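Exosome complex exonuclease RRP46 homolog (Oryza sativa Japonica Group, PDB 3HKM) binds double-stranded DNA and single-stranded RNA, shows hydrolytic DNase and phosphorolytic RNase activity in vitro, and is a probable component of the exosome. Local coordinates at residues T38-A43 and I120-A125; A31-G36 and S220-F225; A167-P172 and E206-C211; G144-E147 and V151-D154. One frame throughout, in Å; residues are numbered along the deposited sequence.

Three of the contacts set a helix on a sheet of this RNase PH-family chain; interaction 4 is a beta hairpin within the antiparallel sheet. Interactions 1 and 2, with centres about 9 Å apart, share the mixed sheet: strands 38-49 and 29-35 are neighbours in it, and Trp33 N probably donates to Val40 O at 2.7 Å. Interactions 3 and 4, with centres about 10 Å apart, share the antiparallel sheet and meet where Cys211 SG lies 3.7 Å from Val145 CG2. Helix 205-229 serves interactions 2 and 3, whose centres are about 18 Å apart, and so spans both sheets. A second tie joins interactions 1 and 3, with Ile120 CD1 4.2 Å from Val170 CG1.

Interaction 1. Residues T38-A43 and I120-A125; sequences TIVLAA and INACCA
Val40 reaches from strand 38-43 to Ala122 on helix 120-125, and its atoms can be followed outward. Val40 CB lies 4.4 Å from Ala122 CB. Beyond it the two methyls part: CG1 closes to 3.4 Å of Ala122 CB, tighter than usual van der Waals contact, whereas CG2 stays 5.4 Å from that same methyl. The chi1 of 138° is well off a staggered position, as might be expected of a branch pressed between close neighbours. Two residues on, Ala42 repeats the approach with a single methyl. Its CB rests 3.5 Å from the Ala122 carbonyl O and 4.1 Å from Cys123 SG. The sulfur is turned beside its own backbone N, anti to the carbonyl carbon, which brings it alongside that methyl. No hydrogen bond crosses the contact; the segments meet by packing, and the small side chains are consistent with an axis approach of 7.5 Å, at an angle of 34°. Strand 38-49 runs between strands 29-35 and 100-110 in the mixed sheet, and helix 115-130 lies across all three: Ala122 also packs on Trp33 of the first, and Cys123 on Val104 and Leu106 of the second.

Interaction 2. Residues A31-G36 and S220-F225; sequences ARWAQG and SRISDF
Trp33 and Phe225 form an offset edge-to-face pair that ties the mixed sheet of the RNase PH fold to the C-terminal helix 205-229. The ring planes stand at 76°, and the Phe225 centroid is 5.4 Å from that of the tryptophan six-membered ring, the phenylalanine presenting its edge. The closest atoms are Trp33 CH2 and Phe225 CD2, 3.5 Å apart. One turn earlier on the helix, Ile222 adds its CG2 methyl at 4.2 Å from Trp33 CZ2, so two helix residues grip the far end of the indole. Both aromatic side chains leave their backbones with CG anti to N (chi1 -179° for Trp33), and they run past each other in opposite directions. Were Trp33 replaced by an alanine, a gap would probably open between sheet and helix, leaving the Phe225 edge without its facing ring and the Ile222 CG2 methyl without its indole contact. In the second shell, Phe17 meets Phe225 in another edge-to-face pair, while Cys118 and Ala122 of helix 115-130 pack on the Trp33 side chain. Val139 and Ile141 of the other sheet bear on Ile222. At the root of the tryptophan, Trp33 CB lies 3.4 Å from Ala122 CB.

Interaction 3. Residues A167-P172 and E206-C211; sequences AHLVFP and EDYFSC
Apolar packing carries most of the contact between Leu169 and Ala167 on strand 167-172 and Cys211 and Tyr208 on helix 206-211. Leu169 is the hub, because its two methyls take different partners. Leu169 CD1 lies 4.0 Å from Cys211 CB, and CD2 comes obliquely to the tyrosine ring, 4.2 Å from Tyr208 CE1. The leucine CG is anti to its carbonyl carbon, chi1 -54°, and this turn projects the branch at the helix. Beside it, Ala167 CB meets Cys211 SG at 4.4 Å, a looser touch. A second kind of approach is carbon to backbone: Leu169 CD1 stands just 3.2 Å from Cys211 O, close for a methyl against a carbonyl oxygen. Polar bonding between the segments is absent; the Tyr208 hydroxyl instead hydrogen-bonds to Ser197 OG, and its side chain also touches Thr199, both on strand 197-201. Cys211 also packs on Cys143 and Val145 of strand 138-145, so one cysteine touches two adjacent strands. With axes 10.0 Å apart and inclined at 41°, the pair represents the helix-on-sheet packing of an alpha+beta fold, here the C-terminal helix of an RNase PH-family chain on an antiparallel sheet.

Interaction 4. Residues G144-E147 and V151-D154; sequences GVLE and VILD
Leu146 lays its CD1 methyl against the CD1 methyl of Ile152, and at 3.5 Å the two carbons are closer than usual van der Waals contact. The tips make the closest approach; Leu146 CG is 4.0 Å from Ile152 CD1. The leucine is fully extended beyond CB, with CD1 anti to CA, and that reach carries its tip across to the opposite strand. The isoleucine chi1 of -103° is far from a staggered value, consistent with strain in a confined place. Beneath the side chains the backbones pair as an antiparallel hairpin. Gly144 and Ile152 are a hydrogen-bonded pair: Gly144 N donates to Ile152 O at 2.7 Å, and Ile152 N returns the bond to Gly144 O at 2.7 Å. Both are short and nearly straight, with N-H...O angles of 163° and 169°. Gly144 O takes a further contact from the CA-H of Val151, whose CA is 3.4 Å away. Next in register, Val145 and Val151 form a non-hydrogen-bonded pair with CA atoms 4.7 Å apart. Gly144 brings no side chain to the face that Ile152 occupies, and Ile152 CG2 stands 4.4 Å from Gly144 CA. The opposite face, bearing Val145 and Val151, is turned to helix 205-229: Cys211 packs on the former, Ser210 and Arg214 on the latter. Strand 151-153 is one of the two outermost strands of the antiparallel sheet within this chain, bordered by strand 138-145, which pairs in turn with strand 165-172.

Interaction 1. Residues T38-A43 and I120-A125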
loop_
_atom_site.group_PDB
_atom_site.type_symbol
_atom_site.label_atom_id
_atom_site.label_comp_id
_atom_site.label_asym_id
_atom_site.label_seq_id
_atom_site.Cartn_x
_atom_site.Cartn_y
_atom_site.Cartn_z
ATOM N N THR A 38 6.253 11.304 -2.245
ATOM C CA THR A 38 5.276 10.626 -1.404
ATOM C C THR A 38 6.015 9.637 -0.522
ATOM O O THR A 38 6.520 8.609 -1.003
ATOM C CB THR A 38 4.228 9.876 -2.233
ATOM O OG1 THR A 38 3.423 10.827 -2.933
ATOM C CG2 THR A 38 3.338 9.028 -1.333
ATOM N N ILE A 39 6.092 9.951 0.766
ATOM C CA ILE A 39 6.830 9.108 1.697
ATOM C C ILE A 39 6.036 8.761 2.958
ATOM O O ILE A 39 5.299 9.591 3.501
ATOM C CB ILE A 39 8.238 9.682 2.024
ATOM C CG1 ILE A 39 8.625 9.366 3.467
ATOM C CG2 ILE A 39 8.313 11.180 1.726
ATOM C CD1 ILE A 39 10.073 9.525 3.736
ATOM N N VAL A 40 6.210 7.522 3.409
ATOM C CA VAL A 40 5.405 6.948 4.475
ATOM C C VAL A 40 6.277 6.141 5.446
ATOM O O VAL A 40 7.282 5.558 5.039
ATOM C CB VAL A 40 4.337 6.016 3.845
ATOM C CG1 VAL A 40 4.182 4.738 4.644
ATOM C CG2 VAL A 40 2.998 6.749 3.632
ATOM N N LEU A 41 5.898 6.111 6.725
ATOM C CA LEU A 41 6.567 5.247 7.701
ATOM C C LEU A 41 5.621 4.180 8.248
ATOM O O LEU A 41 4.573 4.498 8.811
ATOM C CB LEU A 41 7.166 6.058 8.857
ATOM C CG LEU A 41 7.665 5.235 10.057
ATOM C CD1 LEU A 41 8.857 4.363 9.666
ATOM C CD2 LEU A 41 8.030 6.123 11.242
ATOM N N ALA A 42 6.007 2.917 8.085
ATOM C CA ALA A 42 5.191 1.768 8.493
ATOM C C ALA A 42 5.789 1.004 9.681
ATOM O O ALA A 42 6.913 0.532 9.614
ATOM C CB ALA A 42 4.992 0.819 7.309
ATOM N N ALA A 43 5.028 0.874 10.764
ATOM C CA ALA A 43 5.521 0.222 11.984
ATOM C C ALA A 43 4.648 -0.974 12.354
ATOM O O ALA A 43 3.430 -0.844 12.444
ATOM C CB ALA A 43 5.575 1.223 13.144
ATOM N N ILE A 120 0.342 1.088 1.243
ATOM C CA ILE A 120 0.198 -0.353 1.073
ATOM C C ILE A 120 1.550 -1.072 0.925
ATOM O O ILE A 120 1.856 -2.000 1.667
ATOM C CB ILE A 120 -0.735 -0.663 -0.128
ATOM C CG1 ILE A 120 -2.168 -0.212 0.209
ATOM C CG2 ILE A 120 -0.700 -2.149 -0.482
ATOM C CD1 ILE A 120 -3.202 -0.573 -0.836
ATOM N N ASN A 121 2.348 -0.641 -0.045
ATOM C CA ASN A 121 3.680 -1.197 -0.266
ATOM C C ASN A 121 4.575 -1.087 0.965
ATOM O O ASN A 121 5.291 -2.025 1.320
ATOM C CB ASN A 121 4.351 -0.475 -1.431
ATOM C CG ASN A 121 3.604 -0.651 -2.731
ATOM O OD1 ASN A 121 3.493 0.281 -3.522
ATOM N ND2 ASN A 121 3.083 -1.844 -2.957
ATOM N N ALA A 122 4.545 0.085 1.589
ATOM C CA ALA A 122 5.278 0.342 2.823
ATOM C C ALA A 122 4.950 -0.699 3.886
ATOM O O ALA A 122 5.832 -1.197 4.586
ATOM C CB ALA A 122 4.932 1.724 3.330
ATOM N N CYS A 123 3.664 -1.011 4.004
ATOM C CA CYS A 123 3.165 -1.888 5.052
ATOM C C CYS A 123 3.485 -3.327 4.749
ATOM O O CYS A 123 3.710 -4.118 5.664
ATOM C CB CYS A 123 1.659 -1.709 5.235
ATOM S SG CYS A 123 1.240 -0.283 6.248
ATOM N N CYS A 124 3.500 -3.674 3.468
ATOM C CA CYS A 124 3.890 -5.025 3.070
ATOM C C CYS A 124 5.351 -5.272 3.410
ATOM O O CYS A 124 5.727 -6.375 3.811
ATOM C CB CYS A 124 3.663 -5.258 1.578
ATOM S SG CYS A 124 4.276 -6.868 1.013
ATOM N N ALA A 125 6.172 -4.242 3.251
ATOM C CA ALA A 125 7.591 -4.348 3.570
ATOM C C ALA A 125 7.824 -4.483 5.069
ATOM O O ALA A 125 8.635 -5.302 5.502
ATOM C CB ALA A 125 8.353 -3.159 3.023
#

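Interaction 2. Residues A31-G36 and S220-F225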
loop_
_atom_site.group_PDB
_atom_site.type_symbol
_atom_site.label_atom_id
_atom_site.label_comp_id
_atom_site.label_asym_id
_atom_site.label_seq_id
_atom_site.Cartn_x
_atom_site.Cartn_y
_atom_site.Cartn_z
ATOM N N ALA A 31 9.329 0.291 8.136
ATOM C CA ALA A 31 9.787 0.686 6.815
ATOM C C ALA A 31 9.373 2.124 6.557
ATOM O O ALA A 31 8.197 2.444 6.612
ATOM C CB ALA A 31 9.188 -0.231 5.750
ATOM N N ARG A 32 10.346 2.989 6.302
ATOM C CA ARG A 32 10.051 4.294 5.742
ATOM C C ARG A 32 10.142 4.153 4.226
ATOM O O ARG A 32 11.232 4.080 3.653
ATOM C CB ARG A 32 11.015 5.365 6.256
ATOM C CG ARG A 32 11.170 6.555 5.304
ATOM C CD ARG A 32 11.935 7.713 5.927
ATOM N NE ARG A 32 11.184 8.285 7.040
ATOM C CZ ARG A 32 11.317 9.529 7.489
ATOM N NH1 ARG A 32 12.166 10.364 6.918
ATOM N NH2 ARG A 32 10.585 9.940 8.508
ATOM N N TRP A 33 8.984 4.094 3.581
ATOM C CA TRP A 33 8.919 3.790 2.160
ATOM C C TRP A 33 8.666 5.079 1.365
ATOM O O TRP A 33 7.789 5.877 1.717
ATOM C CB TRP A 33 7.817 2.751 1.926
ATOM C CG TRP A 33 7.623 2.309 0.525
ATOM C CD1 TRP A 33 6.955 2.975 -0.457
ATOM C CD2 TRP A 33 8.070 1.076 -0.055
ATOM N NE1 TRP A 33 6.974 2.246 -1.617
ATOM C CE2 TRP A 33 7.652 1.075 -1.399
ATOM C CE3 TRP A 33 8.796 -0.020 0.429
ATOM C CZ2 TRP A 33 7.926 0.015 -2.267
ATOM C CZ3 TRP A 33 9.065 -1.073 -0.436
ATOM C CH2 TRP A 33 8.632 -1.045 -1.768
ATOM N N ALA A 34 9.447 5.284 0.306
ATOM C CA ALA A 34 9.310 6.485 -0.504
ATOM C C ALA A 34 9.136 6.207 -1.999
ATOM O O ALA A 34 9.864 5.416 -2.595
ATOM C CB ALA A 34 10.493 7.418 -0.268
ATOM N N GLN A 35 8.151 6.862 -2.595
ATOM C CA GLN A 35 8.034 6.900 -4.039
ATOM C C GLN A 35 7.940 8.365 -4.419
ATOM O O GLN A 35 6.966 9.032 -4.087
ATOM C CB GLN A 35 6.792 6.149 -4.483
ATOM C CG GLN A 35 6.677 4.787 -3.852
ATOM C CD GLN A 35 5.320 4.171 -4.068
ATOM O OE1 GLN A 35 4.438 4.784 -4.661
ATOM N NE2 GLN A 35 5.142 2.953 -3.589
ATOM N N GLY A 36 8.961 8.876 -5.094
ATOM C CA GLY A 36 9.041 10.303 -5.324
ATOM C C GLY A 36 8.984 11.014 -3.984
ATOM O O GLY A 36 9.644 10.592 -3.027
ATOM N N SER A 220 6.063 -6.176 -11.036
ATOM C CA SER A 220 7.245 -7.011 -10.812
ATOM C C SER A 220 8.459 -6.184 -10.411
ATOM O O SER A 220 9.364 -6.688 -9.758
ATOM C CB SER A 220 7.582 -7.826 -12.069
ATOM O OG SER A 220 8.164 -6.998 -13.064
ATOM N N ARG A 221 8.486 -4.915 -10.810
ATOM C CA ARG A 221 9.565 -4.019 -10.396
ATOM C C ARG A 221 9.527 -3.789 -8.882
ATOM O O ARG A 221 10.568 -3.768 -8.222
ATOM C CB ARG A 221 9.494 -2.679 -11.145
ATOM C CG ARG A 221 10.115 -2.716 -12.537
ATOM C CD ARG A 221 10.225 -1.325 -13.158
ATOM N NE ARG A 221 10.658 -1.374 -14.555
ATOM C CZ ARG A 221 11.920 -1.234 -14.964
ATOM N NH1 ARG A 221 12.891 -1.033 -14.084
ATOM N NH2 ARG A 221 12.217 -1.298 -16.258
ATOM N N ILE A 222 8.322 -3.630 -8.338
ATOM C CA ILE A 222 8.153 -3.403 -6.907
ATOM C C ILE A 222 8.440 -4.658 -6.072
ATOM O O ILE A 222 9.078 -4.579 -5.021
ATOM C CB ILE A 222 6.740 -2.895 -6.566
ATOM C CG1 ILE A 222 6.453 -1.558 -7.250
ATOM C CG2 ILE A 222 6.581 -2.744 -5.063
ATOM C CD1 ILE A 222 5.004 -1.141 -7.135
ATOM N N SER A 223 7.964 -5.811 -6.534
ATOM C CA SER A 223 8.202 -7.063 -5.810
ATOM C C SER A 223 9.654 -7.567 -5.931
ATOM O O SER A 223 10.167 -8.193 -5.006
ATOM C CB SER A 223 7.182 -8.145 -6.201
ATOM O OG SER A 223 7.289 -8.498 -7.569
ATOM N N ASP A 224 10.312 -7.286 -7.056
ATOM C CA ASP A 224 11.734 -7.608 -7.220
ATOM C C ASP A 224 12.560 -6.809 -6.206
ATOM O O ASP A 224 13.607 -7.257 -5.752
ATOM C CB ASP A 224 12.230 -7.280 -8.638
ATOM C CG ASP A 224 11.680 -8.226 -9.715
ATOM O OD1 ASP A 224 11.037 -9.249 -9.385
ATOM O OD2 ASP A 224 11.905 -7.932 -10.914
ATOM N N PHE A 225 12.080 -5.612 -5.876
ATOM C CA PHE A 225 12.680 -4.752 -4.856
ATOM C C PHE A 225 12.483 -5.369 -3.463
ATOM O O PHE A 225 13.441 -5.524 -2.688
ATOM C CB PHE A 225 12.032 -3.360 -4.939
ATOM C CG PHE A 225 12.602 -2.339 -3.979
ATOM C CD1 PHE A 225 13.914 -1.907 -4.091
ATOM C CD2 PHE A 225 11.802 -1.775 -2.998
ATOM C CE1 PHE A 225 14.429 -0.956 -3.224
ATOM C CE2 PHE A 225 12.310 -0.822 -2.126
ATOM C CZ PHE A 225 13.630 -0.417 -2.236
#

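Interaction 3. Residues A167-P172 and E206-C211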
loop_
_atom_site.group_PDB
_atom_site.type_symbol
_atom_site.label_atom_id
_atom_site.label_comp_id
_atom_site.label_asym_id
_atom_site.label_seq_id
_atom_site.Cartn_x
_atom_site.Cartn_y
_atom_site.Cartn_z
ATOM N N ALA A 167 -7.406 4.178 -10.703
ATOM C CA ALA A 167 -7.620 2.961 -9.953
ATOM C C ALA A 167 -6.468 2.746 -8.986
ATOM O O ALA A 167 -5.321 3.023 -9.303
ATOM C CB ALA A 167 -7.735 1.785 -10.902
ATOM N N HIS A 168 -6.784 2.270 -7.792
ATOM C CA HIS A 168 -5.758 1.758 -6.903
ATOM C C HIS A 168 -5.742 0.251 -7.054
ATOM O O HIS A 168 -6.676 -0.420 -6.633
ATOM C CB HIS A 168 -6.055 2.132 -5.454
ATOM C CG HIS A 168 -5.907 3.594 -5.164
ATOM N ND1 HIS A 168 -6.543 4.212 -4.109
ATOM C CD2 HIS A 168 -5.204 4.562 -5.800
ATOM C CE1 HIS A 168 -6.231 5.498 -4.102
ATOM N NE2 HIS A 168 -5.419 5.735 -5.117
ATOM N N LEU A 169 -4.698 -0.283 -7.679
ATOM C CA LEU A 169 -4.601 -1.731 -7.844
ATOM C C LEU A 169 -3.558 -2.314 -6.904
ATOM O O LEU A 169 -2.524 -1.704 -6.639
ATOM C CB LEU A 169 -4.279 -2.116 -9.294
ATOM C CG LEU A 169 -5.206 -1.568 -10.388
ATOM C CD1 LEU A 169 -4.710 -1.979 -11.771
ATOM C CD2 LEU A 169 -6.662 -1.985 -10.176
ATOM N N VAL A 170 -3.854 -3.496 -6.381
ATOM C CA VAL A 170 -2.899 -4.208 -5.560
ATOM C C VAL A 170 -2.861 -5.669 -5.982
ATOM O O VAL A 170 -3.865 -6.380 -5.969
ATOM C CB VAL A 170 -3.100 -3.946 -4.027
ATOM C CG1 VAL A 170 -4.433 -3.266 -3.762
ATOM C CG2 VAL A 170 -2.892 -5.210 -3.196
ATOM N N PHE A 171 -1.679 -6.071 -6.425
ATOM C CA PHE A 171 -1.479 -7.372 -7.020
ATOM C C PHE A 171 -0.806 -8.285 -6.017
ATOM O O PHE A 171 0.037 -7.839 -5.239
ATOM C CB PHE A 171 -0.614 -7.236 -8.273
ATOM C CG PHE A 171 -1.030 -6.114 -9.182
ATOM C CD1 PHE A 171 -1.812 -6.360 -10.300
ATOM C CD2 PHE A 171 -0.637 -4.814 -8.925
ATOM C CE1 PHE A 171 -2.191 -5.331 -11.140
ATOM C CE2 PHE A 171 -1.018 -3.784 -9.764
ATOM C CZ PHE A 171 -1.795 -4.048 -10.872
ATOM N N PRO A 172 -1.184 -9.572 -6.033
ATOM C CA PRO A 172 -0.573 -10.633 -5.233
ATOM C C PRO A 172 0.687 -11.085 -5.931
ATOM O O PRO A 172 0.682 -11.156 -7.154
ATOM C CB PRO A 172 -1.609 -11.762 -5.295
ATOM C CG PRO A 172 -2.791 -11.213 -6.075
ATOM C CD PRO A 172 -2.261 -10.089 -6.888
ATOM N N GLU A 206 -13.168 -1.030 -20.404
ATOM C CA GLU A 206 -11.949 -1.052 -21.210
ATOM C C GLU A 206 -10.823 -0.321 -20.482
ATOM O O GLU A 206 -9.699 -0.815 -20.410
ATOM C CB GLU A 206 -12.196 -0.436 -22.587
ATOM C CG GLU A 206 -13.487 -0.907 -23.245
ATOM C CD GLU A 206 -14.673 -0.055 -22.862
ATOM O OE1 GLU A 206 -14.766 1.084 -23.375
ATOM O OE2 GLU A 206 -15.512 -0.521 -22.062
ATOM N N ASP A 207 -11.137 0.850 -19.932
ATOM C CA ASP A 207 -10.187 1.596 -19.102
ATOM C C ASP A 207 -9.644 0.706 -17.992
ATOM O O ASP A 207 -8.434 0.583 -17.816
ATOM C CB ASP A 207 -10.858 2.817 -18.465
ATOM C CG ASP A 207 -10.991 3.980 -19.423
ATOM O OD1 ASP A 207 -10.380 3.919 -20.508
ATOM O OD2 ASP A 207 -11.708 4.953 -19.083
ATOM N N TYR A 208 -10.563 0.097 -17.246
ATOM C CA TYR A 208 -10.234 -0.769 -16.122
ATOM C C TYR A 208 -9.261 -1.888 -16.490
ATOM O O TYR A 208 -8.325 -2.162 -15.744
ATOM C CB TYR A 208 -11.518 -1.349 -15.520
ATOM C CG TYR A 208 -11.320 -2.188 -14.271
ATOM C CD1 TYR A 208 -10.631 -1.687 -13.167
ATOM C CD2 TYR A 208 -11.853 -3.474 -14.181
ATOM C CE1 TYR A 208 -10.463 -2.450 -12.018
ATOM C CE2 TYR A 208 -11.689 -4.246 -13.030
ATOM C CZ TYR A 208 -10.992 -3.726 -11.954
ATOM O OH TYR A 208 -10.836 -4.484 -10.812
ATOM N N PHE A 209 -9.475 -2.548 -17.626
ATOM C CA PHE A 209 -8.558 -3.621 -18.016
ATOM C C PHE A 209 -7.178 -3.107 -18.403
ATOM O O PHE A 209 -6.171 -3.755 -18.114
ATOM C CB PHE A 209 -9.093 -4.502 -19.147
ATOM C CG PHE A 209 -8.022 -5.362 -19.781
ATOM C CD1 PHE A 209 -7.400 -6.371 -19.047
ATOM C CD2 PHE A 209 -7.608 -5.140 -21.090
ATOM C CE1 PHE A 209 -6.406 -7.151 -19.617
ATOM C CE2 PHE A 209 -6.618 -5.916 -21.663
ATOM C CZ PHE A 209 -6.019 -6.921 -20.926
ATOM N N SER A 210 -7.125 -1.963 -19.074
ATOM C CA SER A 210 -5.836 -1.378 -19.409
ATOM C C SER A 210 -5.037 -1.139 -18.128
ATOM O O SER A 210 -3.844 -1.431 -18.068
ATOM C CB SER A 210 -6.006 -0.078 -20.200
ATOM O OG SER A 210 -4.746 0.434 -20.609
ATOM N N CYS A 211 -5.711 -0.631 -17.099
ATOM C CA CYS A 211 -5.087 -0.375 -15.802
ATOM C C CYS A 211 -4.503 -1.638 -15.171
ATOM O O CYS A 211 -3.367 -1.633 -14.698
ATOM C CB CYS A 211 -6.089 0.260 -14.838
ATOM S SG CYS A 211 -6.400 2.028 -15.087
#

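Interaction 4. Residues G144-E147 and V151-D154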
loop_
_atom_site.group_PDB
_atom_site.type_symbol
_atom_site.label_atom_id
_atom_site.label_comp_id
_atom_site.label_asym_id
_atom_site.label_seq_id
_atom_site.Cartn_x
_atom_site.Cartn_y
_atom_site.Cartn_z
ATOM N N GLY A 144 -3.547 6.152 -13.347
ATOM C CA GLY A 144 -4.365 7.255 -13.813
ATOM C C GLY A 144 -4.792 6.983 -15.236
ATOM O O GLY A 144 -4.058 6.358 -15.999
ATOM N N VAL A 145 -5.985 7.426 -15.605
ATOM C CA VAL A 145 -6.428 7.248 -16.984
ATOM C C VAL A 145 -6.562 8.590 -17.695
ATOM O O VAL A 145 -7.266 9.490 -17.228
ATOM C CB VAL A 145 -7.747 6.458 -17.088
ATOM C CG1 VAL A 145 -7.936 5.971 -18.515
ATOM C CG2 VAL A 145 -7.745 5.285 -16.117
ATOM N N LEU A 146 -5.873 8.708 -18.828
ATOM C CA LEU A 146 -5.841 9.945 -19.597
ATOM C C LEU A 146 -7.036 10.087 -20.531
ATOM O O LEU A 146 -7.695 9.104 -20.867
ATOM C CB LEU A 146 -4.541 10.038 -20.395
ATOM C CG LEU A 146 -3.273 10.151 -19.549
ATOM C CD1 LEU A 146 -2.041 10.251 -20.436
ATOM C CD2 LEU A 146 -3.384 11.348 -18.616
ATOM N N GLU A 147 -7.283 11.326 -20.947
ATOM C CA GLU A 147 -8.412 11.706 -21.802
ATOM C C GLU A 147 -8.956 10.623 -22.751
ATOM O O GLU A 147 -10.141 10.281 -22.687
ATOM C CB GLU A 147 -8.070 12.983 -22.584
ATOM C CG GLU A 147 -6.589 13.127 -22.947
ATOM C CD GLU A 147 -5.748 13.745 -21.828
ATOM O OE1 GLU A 147 -4.569 14.085 -22.085
ATOM O OE2 GLU A 147 -6.263 13.897 -20.699
ATOM N N VAL A 151 -3.159 5.049 -20.209
ATOM C CA VAL A 151 -2.956 4.726 -18.804
ATOM C C VAL A 151 -1.609 5.209 -18.295
ATOM O O VAL A 151 -0.582 5.032 -18.941
ATOM C CB VAL A 151 -3.102 3.225 -18.520
ATOM C CG1 VAL A 151 -2.264 2.829 -17.310
ATOM C CG2 VAL A 151 -4.564 2.885 -18.292
ATOM N N ILE A 152 -1.643 5.821 -17.121
ATOM C CA ILE A 152 -0.470 6.372 -16.469
ATOM C C ILE A 152 -0.245 5.623 -15.149
ATOM O O ILE A 152 -1.192 5.368 -14.413
ATOM C CB ILE A 152 -0.664 7.894 -16.261
ATOM C CG1 ILE A 152 0.141 8.677 -17.298
ATOM C CG2 ILE A 152 -0.256 8.323 -14.879
ATOM C CD1 ILE A 152 0.055 8.115 -18.683
ATOM N N LEU A 153 1.000 5.238 -14.867
ATOM C CA LEU A 153 1.310 4.487 -13.646
ATOM C C LEU A 153 1.964 5.358 -12.575
ATOM O O LEU A 153 2.850 6.167 -12.871
ATOM C CB LEU A 153 2.197 3.272 -13.956
ATOM C CG LEU A 153 1.592 2.240 -14.912
ATOM C CD1 LEU A 153 2.520 1.052 -15.096
ATOM C CD2 LEU A 153 0.224 1.788 -14.416
ATOM N N ASP A 154 1.517 5.191 -11.332
ATOM C CA ASP A 154 2.078 5.913 -10.194
ATOM C C ASP A 154 1.945 7.425 -10.367
ATOM O O ASP A 154 2.931 8.141 -10.511
ATOM C CB ASP A 154 3.544 5.531 -10.009
ATOM C CG ASP A 154 4.063 5.832 -8.608
ATOM O OD1 ASP A 154 3.259 5.892 -7.651
ATOM O OD2 ASP A 154 5.297 5.980 -8.472
#